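Local coordinates for galactose mutarotase-like protein (Clostridium acetobutylicum, PDB 3OS7), which probably binds carbohydrate and may act as an aldose 1-epimerase, interconverting the anomers of a sugar, at residues Ile205-Phe210 against Glu232-Gly237; Lys209-Asp214 against Leu248-Asp253; Lys284-Trp289 against Ala298-Gln303. One frame throughout, in Å; residues are numbered along the deposited sequence. Where two conformers were deposited one is given.

Overall arrangement
Contact 3 is the most central of the three, its centre about 7 Å from that of the chain; contacts 1 and 2 lie at about 19 and 17 Å. Contacts 1 and 2 share Lys209 and Phe210 and use strand 201-213, which pairs with strand 246-256; that strand pairs in turn with strand 285-289, one arm of the hairpin in contact 3. The chemistry changes with place. Contact 3 is a buried antiparallel pairing with a bulge at one end and an acidic side chain on one face. Contact 2, only partly buried, mixes strand bonds with a serine hydroxyl and a water. Contact 1, buried although peripheral, packs a loop on a kinked strand largely through apolar side chains.

Contact 1: residues Ile205-Phe210 against Glu232-Gly237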
# COMPACT_ATOMS: atom_id res chain seq x y z
N ILE A 205 -1.39 14.44 -5.36
CA ILE A 205 -0.27 13.64 -4.89
C ILE A 205 0.95 14.56 -4.81
O ILE A 205 1.20 15.32 -5.73
CB ILE A 205 0.09 12.48 -5.86
CG1 ILE A 205 -1.11 11.60 -6.18
CG2 ILE A 205 1.24 11.62 -5.25
CD1 ILE A 205 -0.84 10.58 -7.32
N SER A 206 1.75 14.41 -3.75
CA SER A 206 2.92 15.29 -3.55
C SER A 206 4.11 14.80 -4.37
O SER A 206 5.11 14.35 -3.82
CB SER A 206 3.25 15.39 -2.05
OG SER A 206 3.53 14.13 -1.47
N ILE A 207 3.98 14.89 -5.69
CA ILE A 207 4.97 14.37 -6.60
C ILE A 207 6.14 15.31 -6.74
O ILE A 207 5.99 16.53 -6.64
CB ILE A 207 4.37 14.05 -7.99
CG1 ILE A 207 3.78 15.31 -8.65
CG2 ILE A 207 3.32 12.94 -7.87
CD1 ILE A 207 3.38 15.14 -10.16
N ASP A 208 7.31 14.72 -6.98
CA ASP A 208 8.54 15.42 -7.28
C ASP A 208 8.80 15.30 -8.78
O ASP A 208 8.49 16.22 -9.53
CB ASP A 208 9.68 14.80 -6.45
CG ASP A 208 10.99 15.57 -6.56
OD1 ASP A 208 11.04 16.62 -7.24
OD2 ASP A 208 11.96 15.11 -5.92
N LYS A 209 9.28 14.14 -9.24
CA LYS A 209 9.53 13.92 -10.66
C LYS A 209 8.74 12.71 -11.17
O LYS A 209 8.39 11.80 -10.41
CB LYS A 209 11.04 13.70 -10.93
CG LYS A 209 11.90 14.91 -10.54
CD LYS A 209 13.29 14.80 -11.07
CE LYS A 209 14.15 13.95 -10.17
NZ LYS A 209 15.48 13.68 -10.78
N PHE A 210 8.45 12.75 -12.46
CA PHE A 210 7.92 11.61 -13.20
C PHE A 210 9.09 10.74 -13.70
O PHE A 210 10.09 11.27 -14.18
CB PHE A 210 7.12 12.16 -14.37
CG PHE A 210 6.64 11.11 -15.32
CD1 PHE A 210 5.64 10.26 -14.94
CD2 PHE A 210 7.19 10.99 -16.59
CE1 PHE A 210 5.16 9.30 -15.79
CE2 PHE A 210 6.72 10.01 -17.47
CZ PHE A 210 5.68 9.16 -17.05
N GLU A 232 -1.35 18.81 -12.42
CA GLU A 232 -2.57 18.94 -11.64
C GLU A 232 -2.52 18.15 -10.33
O GLU A 232 -3.25 18.45 -9.39
CB GLU A 232 -3.78 18.47 -12.43
CG GLU A 232 -4.09 19.25 -13.76
CD GLU A 232 -5.15 18.48 -14.65
OE1 GLU A 232 -6.14 17.90 -14.12
OE2 GLU A 232 -4.97 18.45 -15.90
N TYR A 233 -1.66 17.15 -10.25
CA TYR A 233 -1.50 16.46 -8.97
C TYR A 233 -1.09 17.41 -7.84
O TYR A 233 -1.37 17.13 -6.69
CB TYR A 233 -0.52 15.29 -9.06
CG TYR A 233 -1.00 14.10 -9.84
CD1 TYR A 233 -2.11 13.36 -9.43
CD2 TYR A 233 -0.31 13.67 -10.97
CE1 TYR A 233 -2.53 12.26 -10.13
CE2 TYR A 233 -0.74 12.56 -11.69
CZ TYR A 233 -1.83 11.87 -11.26
OH TYR A 233 -2.28 10.76 -11.94
N LEU A 234 -0.39 18.50 -8.18
CA LEU A 234 0.09 19.49 -7.22
C LEU A 234 -0.81 20.73 -7.10
O LEU A 234 -0.57 21.59 -6.24
CB LEU A 234 1.47 19.95 -7.59
CG LEU A 234 2.59 18.91 -7.52
CD1 LEU A 234 3.87 19.46 -8.26
CD2 LEU A 234 2.88 18.50 -6.08
N GLU A 235 -1.83 20.81 -7.95
CA GLU A 235 -2.70 22.01 -7.98
C GLU A 235 -4.14 21.63 -7.73
O GLU A 235 -4.48 21.41 -6.60
CB GLU A 235 -2.49 22.83 -9.25
CG GLU A 235 -1.10 23.51 -9.29
CD GLU A 235 -0.80 24.43 -8.09
OE1 GLU A 235 -1.71 25.14 -7.61
OE2 GLU A 235 0.36 24.44 -7.64
N ASN A 236 -4.99 21.51 -8.74
CA ASN A 236 -6.39 21.25 -8.47
C ASN A 236 -6.80 19.78 -8.45
O ASN A 236 -7.92 19.45 -8.11
CB ASN A 236 -7.28 22.04 -9.42
CG ASN A 236 -7.23 23.55 -9.16
OD1 ASN A 236 -6.93 24.31 -10.05
ND2 ASN A 236 -7.51 23.96 -7.92
N GLY A 237 -5.87 18.89 -8.79
CA GLY A 237 -6.14 17.46 -8.74
C GLY A 237 -6.51 16.89 -10.09
O GLY A 237 -7.09 17.58 -10.94
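A kink in the strand brings Ile205 and Ile207 against the loop residues Tyr233 and Leu234: Ser206 is the centre of an inverse gamma turn, closed by Ile207 N bonding to Ile205 O at 2.8 Å. At the start of the turn, Ile205 N donates to Tyr233 O (3.0 Å), and this is the one hydrogen bond between the two segments. The Ile205 and Tyr233 side chains run side by side in the same direction. CD1 of Ile205 lies over a face of the Tyr233 ring, 4.1 Å from its centroid, as a CH-pi contact. The turn interrupts strand 201-213 of the antiparallel beta architecture of this aldose 1-epimerase relative, and the loop before strand 246-256 packs there. Ile207 crosses Tyr233 at about a right angle; its CG1 sits between backbone N and carbonyl carbon (chi1 60°), from where CD1 reaches Tyr233 CB at 4.1 Å and CG1 itself meets Leu234 CG at 4.0 Å. Leu234 sends CD2 toward two carbonyls, 3.6 Å from Ile205 O and 3.7 Å from Ile207 O. The Tyr233 ring also meets that of Phe249 and touches Ile288, while the Ser206 hydroxyl bonds to Gly263 N and Lys252 O.

Contact 2: residues Lys209-Asp214 against Leu248-Asp253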
# COMPACT_ATOMS: atom_id res chain seq x y z
N LYS A 209 9.28 14.14 -9.24
CA LYS A 209 9.53 13.92 -10.66
C LYS A 209 8.74 12.71 -11.17
O LYS A 209 8.39 11.80 -10.41
CB LYS A 209 11.04 13.70 -10.93
CG LYS A 209 11.90 14.91 -10.54
CD LYS A 209 13.29 14.80 -11.07
CE LYS A 209 14.15 13.95 -10.17
NZ LYS A 209 15.48 13.68 -10.78
N PHE A 210 8.45 12.75 -12.46
CA PHE A 210 7.92 11.61 -13.20
C PHE A 210 9.09 10.74 -13.70
O PHE A 210 10.09 11.27 -14.18
CB PHE A 210 7.12 12.16 -14.37
CG PHE A 210 6.64 11.11 -15.32
CD1 PHE A 210 5.64 10.26 -14.94
CD2 PHE A 210 7.19 10.99 -16.59
CE1 PHE A 210 5.16 9.30 -15.79
CE2 PHE A 210 6.72 10.01 -17.47
CZ PHE A 210 5.68 9.16 -17.05
N TRP A 211 8.92 9.42 -13.66
CA TRP A 211 9.95 8.45 -14.08
C TRP A 211 9.39 7.62 -15.23
O TRP A 211 8.37 6.93 -15.08
CB TRP A 211 10.38 7.57 -12.90
CG TRP A 211 11.05 8.38 -11.86
CD1 TRP A 211 10.44 9.19 -10.92
CD2 TRP A 211 12.45 8.53 -11.66
NE1 TRP A 211 11.38 9.81 -10.15
CE2 TRP A 211 12.63 9.43 -10.57
CE3 TRP A 211 13.59 7.98 -12.28
CZ2 TRP A 211 13.87 9.80 -10.10
CZ3 TRP A 211 14.86 8.34 -11.78
CH2 TRP A 211 14.98 9.24 -10.71
N LYS A 212 10.03 7.75 -16.39
CA LYS A 212 9.60 7.05 -17.57
C LYS A 212 9.79 5.55 -17.40
O LYS A 212 10.79 5.09 -16.84
CB LYS A 212 10.42 7.52 -18.78
CG LYS A 212 9.98 6.99 -20.15
CD LYS A 212 10.82 7.66 -21.28
CE LYS A 212 10.63 6.96 -22.64
NZ LYS A 212 11.12 7.77 -23.80
N GLN A 213 8.83 4.80 -17.92
CA GLN A 213 8.91 3.35 -18.00
C GLN A 213 8.99 2.86 -19.46
O GLN A 213 8.43 3.48 -20.36
CB GLN A 213 7.71 2.72 -17.29
CG GLN A 213 7.79 2.88 -15.76
CD GLN A 213 6.51 2.49 -15.08
OE1 GLN A 213 5.66 3.34 -14.86
NE2 GLN A 213 6.35 1.19 -14.79
N ASP A 214 9.69 1.74 -19.67
CA ASP A 214 9.84 1.11 -20.98
C ASP A 214 8.67 0.16 -21.26
O ASP A 214 7.71 0.11 -20.50
CB ASP A 214 11.24 0.44 -21.15
CG ASP A 214 11.47 -0.80 -20.26
OD1 ASP A 214 10.52 -1.35 -19.67
OD2 ASP A 214 12.66 -1.23 -20.16
N LEU A 248 4.58 6.34 -12.63
CA LEU A 248 5.53 6.26 -11.53
C LEU A 248 6.10 7.65 -11.21
O LEU A 248 6.65 8.31 -12.11
CB LEU A 248 6.66 5.32 -11.92
CG LEU A 248 7.86 5.23 -10.99
CD1 LEU A 248 7.48 4.71 -9.58
CD2 LEU A 248 8.96 4.38 -11.65
N PHE A 249 5.99 8.06 -9.95
CA PHE A 249 6.56 9.33 -9.49
C PHE A 249 7.48 9.13 -8.31
O PHE A 249 7.27 8.21 -7.51
CB PHE A 249 5.43 10.26 -9.04
CG PHE A 249 4.50 10.67 -10.15
CD1 PHE A 249 4.86 11.66 -11.08
CD2 PHE A 249 3.28 10.04 -10.28
CE1 PHE A 249 3.99 12.03 -12.10
CE2 PHE A 249 2.42 10.41 -11.29
CZ PHE A 249 2.78 11.40 -12.21
N SER A 250 8.47 9.99 -8.17
CA SER A 250 9.07 10.19 -6.84
C SER A 250 8.20 11.15 -6.03
O SER A 250 7.43 11.93 -6.58
CB SER A 250 10.50 10.69 -6.95
OG SER A 250 10.63 11.75 -7.86
N LEU A 251 8.38 11.12 -4.71
CA LEU A 251 7.60 11.93 -3.79
C LEU A 251 8.46 12.99 -3.13
O LEU A 251 9.67 12.82 -2.96
CB LEU A 251 7.02 11.06 -2.68
CG LEU A 251 5.95 10.04 -3.13
CD1 LEU A 251 5.54 9.17 -1.96
CD2 LEU A 251 4.75 10.78 -3.72
N LYS A 252 7.82 14.07 -2.72
CA LYS A 252 8.45 15.09 -1.90
C LYS A 252 7.44 15.58 -0.88
O LYS A 252 6.25 15.24 -0.98
CB LYS A 252 8.97 16.24 -2.75
CG LYS A 252 7.88 16.97 -3.53
CD LYS A 252 8.38 18.22 -4.28
CE LYS A 252 7.20 19.06 -4.73
NZ LYS A 252 7.62 20.11 -5.69
N ASP A 253 7.91 16.32 0.12
CA ASP A 253 7.02 17.09 0.98
C ASP A 253 6.55 18.38 0.32
O ASP A 253 7.27 19.02 -0.46
CB ASP A 253 7.68 17.49 2.32
CG ASP A 253 8.17 16.32 3.16
OD1 ASP A 253 7.89 15.12 2.87
OD2 ASP A 253 8.88 16.62 4.13
O HOH W 1 5.76 6.01 -15.27
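Ser250 OG is gripped by two N-H groups of the opposing strand, the backbone N of Lys209 and the indole NE1 of Trp211, each at 3.1 Å. The indole bond is nearly straight (175° at the hydrogen), with the hydroxyl oxygen lying in the ring plane at the edge of the indole. Ser250 OG stands between its own backbone N and carbonyl carbon (chi1 48°), which turns it toward both donors. The backbone of Ser250 adds a third tie, its N bonding to Lys209 O at 2.9 Å. This is antiparallel pairing between strands 201-213 and 246-256, with Phe210 facing Phe249 as a non-hydrogen-bonded pair; further along, Trp211 N donates to Leu248 O (3.0 Å). The two phenyl rings meet obliquely, their planes at 59°, and Phe210 CD1 comes to 3.7 Å from Phe249 CE1. On the other face of the sheet, CB of Trp211 rests against Leu248 CD2, and the tryptophan ring meets Tyr285 of the next strand but one edge-to-face. Where the strands part, a water takes over: it donates to Trp211 O and to Gln213 OE1 (2.7 Å) and accepts from Leu248 N (2.9 Å). Gln213 NE2 bonds to Asn217 O. A tetraethylene glycol, probably from the crystallisation liquor, lies close to the Ser250 side chain. Both indole and main-chain N-H groups use the serine oxygen as acceptor; the hydroxyl thus joins the strands, and the straight, in-plane bond probably helps to set the rotation of the Trp211 ring.

Contact 3: residues Lys284-Trp289 against Ala298-Gln303; sequences KYLVIW and ACIEPQ
Strands 285-289 and 297-303 form a beta hairpin, and residues Tyr285-Trp289 pair antiparallel with Cys299-Gln303. Backbone bonds come in reciprocal pairs at Tyr285-Gln303, Val287-Glu301 and Trp289-Cys299; Glu301 N to Val287 O measures 2.8 Å. At the open end a classic beta bulge sets Lys284 and Tyr285 both against Gln303, whose O accepts from Lys284 N (2.9 Å) and Tyr285 N (3.0 Å). The non-hydrogen-bonded positions add CA-H...O contacts, among them Leu286 CA to Glu301 O.

Apolar packing lies on the face bearing Leu286, Ile288, Ile300 and Pro302. There Leu286 CD1 meets Ile300 CG2 at 3.7 Å, and Tyr277 and Met279 of strand 273-279 pack nearby.

The other face carries Tyr285, Val287, Trp289, Cys299, Glu301 and Gln303, and on it Val287 touches the carboxylate of Glu301 with one methyl and the amide of Gln303 with the other. Glu301 reaches across the strand in an extended chain (chi2 178°), its OE1 3.8 Å from Val287 CG1 and its OE2 3.7 Å from Trp289 CB. The second methyl of Val287, CG2, meets Gln303 OE1 at 3.6 Å. Gln303 NE2 bonds to Ser305 O, and His185 of strand 178-189 touches both Glu301 and Cys299. A tartrate lies near Trp289, while Lys284 NZ bonds to Ser281 O and to a tetraethylene glycol, both small molecules probably coming from the crystallisation liquor.

The sulfur-aromatic contact closes the far end: Cys299 SG approaches the edge of the Trp289 ring, near its plane, and stands 3.8 Å from CE3.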
# COMPACT_ATOMS: atom_id res chain seq x y z
N LYS A 284 9.32 6.89 -0.73
CA LYS A 284 10.01 7.80 -1.62
C LYS A 284 9.49 7.84 -3.06
O LYS A 284 9.82 8.76 -3.82
CB LYS A 284 11.48 7.42 -1.59
CG LYS A 284 12.04 7.54 -0.14
CD LYS A 284 13.49 7.34 0.01
CE LYS A 284 13.88 7.30 1.53
NZ LYS A 284 13.46 8.55 2.29
N TYR A 285 8.70 6.83 -3.43
CA TYR A 285 8.14 6.69 -4.77
C TYR A 285 6.69 6.27 -4.65
O TYR A 285 6.23 5.87 -3.58
CB TYR A 285 8.91 5.65 -5.61
CG TYR A 285 10.24 6.13 -6.08
CD1 TYR A 285 11.38 6.01 -5.26
CD2 TYR A 285 10.39 6.74 -7.32
CE1 TYR A 285 12.61 6.50 -5.68
CE2 TYR A 285 11.63 7.20 -7.76
CZ TYR A 285 12.74 7.09 -6.94
OH TYR A 285 13.97 7.57 -7.38
N LEU A 286 5.95 6.42 -5.75
CA LEU A 286 4.54 6.08 -5.75
C LEU A 286 4.11 5.76 -7.16
O LEU A 286 4.53 6.44 -8.12
CB LEU A 286 3.74 7.24 -5.19
CG LEU A 286 2.22 7.09 -5.13
CD1 LEU A 286 1.70 7.84 -3.94
CD2 LEU A 286 1.54 7.57 -6.41
N VAL A 287 3.30 4.71 -7.27
CA VAL A 287 2.67 4.32 -8.52
C VAL A 287 1.19 4.63 -8.37
O VAL A 287 0.59 4.35 -7.33
CB VAL A 287 2.89 2.83 -8.86
CG1 VAL A 287 1.94 2.38 -10.00
CG2 VAL A 287 4.36 2.60 -9.20
N ILE A 288 0.62 5.29 -9.37
CA ILE A 288 -0.81 5.47 -9.43
C ILE A 288 -1.27 4.65 -10.64
O ILE A 288 -0.72 4.76 -11.73
CB ILE A 288 -1.27 6.94 -9.51
CG1 ILE A 288 -2.80 7.00 -9.66
CG2 ILE A 288 -0.52 7.75 -10.62
CD1 ILE A 288 -3.41 8.34 -9.48
N TRP A 289 -2.28 3.82 -10.43
CA TRP A 289 -2.81 2.94 -11.45
C TRP A 289 -4.31 2.83 -11.21
O TRP A 289 -4.72 2.42 -10.13
CB TRP A 289 -2.16 1.56 -11.35
CG TRP A 289 -2.78 0.50 -12.22
CD1 TRP A 289 -2.65 0.36 -13.56
CD2 TRP A 289 -3.61 -0.60 -11.77
NE1 TRP A 289 -3.35 -0.75 -13.99
CE2 TRP A 289 -3.94 -1.36 -12.91
CE3 TRP A 289 -4.12 -1.00 -10.52
CZ2 TRP A 289 -4.75 -2.50 -12.84
CZ3 TRP A 289 -4.92 -2.12 -10.46
CH2 TRP A 289 -5.23 -2.85 -11.61
N ALA A 298 -9.28 3.37 -7.68
CA ALA A 298 -7.94 3.64 -8.14
C ALA A 298 -6.97 3.17 -7.08
O ALA A 298 -7.27 3.25 -5.89
CB ALA A 298 -7.73 5.13 -8.47
N CYS A 299 -5.83 2.67 -7.53
CA CYS A 299 -4.72 2.34 -6.65
C CYS A 299 -3.67 3.45 -6.55
O CYS A 299 -3.19 4.00 -7.55
CB CYS A 299 -4.05 1.06 -7.08
SG CYS A 299 -5.19 -0.38 -6.89
N ILE A 300 -3.31 3.73 -5.31
CA ILE A 300 -2.31 4.76 -4.98
C ILE A 300 -1.29 4.05 -4.11
O ILE A 300 -1.58 3.67 -2.98
CB ILE A 300 -2.97 5.96 -4.26
CG1 ILE A 300 -4.01 6.62 -5.16
CG2 ILE A 300 -1.88 6.98 -3.86
CD1 ILE A 300 -4.83 7.76 -4.43
N GLU A 301 -0.10 3.84 -4.68
CA GLU A 301 0.81 2.78 -4.26
C GLU A 301 2.17 3.34 -3.80
O GLU A 301 3.08 3.48 -4.59
CB GLU A 301 1.00 1.80 -5.41
CG GLU A 301 -0.32 1.33 -6.10
CD GLU A 301 -0.07 0.38 -7.28
OE1 GLU A 301 1.03 -0.20 -7.36
OE2 GLU A 301 -0.95 0.21 -8.14
N PRO A 302 2.30 3.62 -2.50
CA PRO A 302 3.57 4.10 -1.98
C PRO A 302 4.62 3.00 -2.00
O PRO A 302 4.28 1.83 -1.82
CB PRO A 302 3.24 4.51 -0.56
CG PRO A 302 2.07 3.71 -0.18
CD PRO A 302 1.28 3.52 -1.43
N GLN A 303 5.87 3.41 -2.20
CA GLN A 303 7.01 2.48 -2.24
C GLN A 303 8.23 3.12 -1.61
O GLN A 303 8.43 4.32 -1.74
CB GLN A 303 7.38 2.09 -3.70
CG GLN A 303 6.24 1.67 -4.57
CD GLN A 303 6.62 1.14 -5.95
OE1 GLN A 303 5.81 0.50 -6.60
NE2 GLN A 303 7.85 1.39 -6.38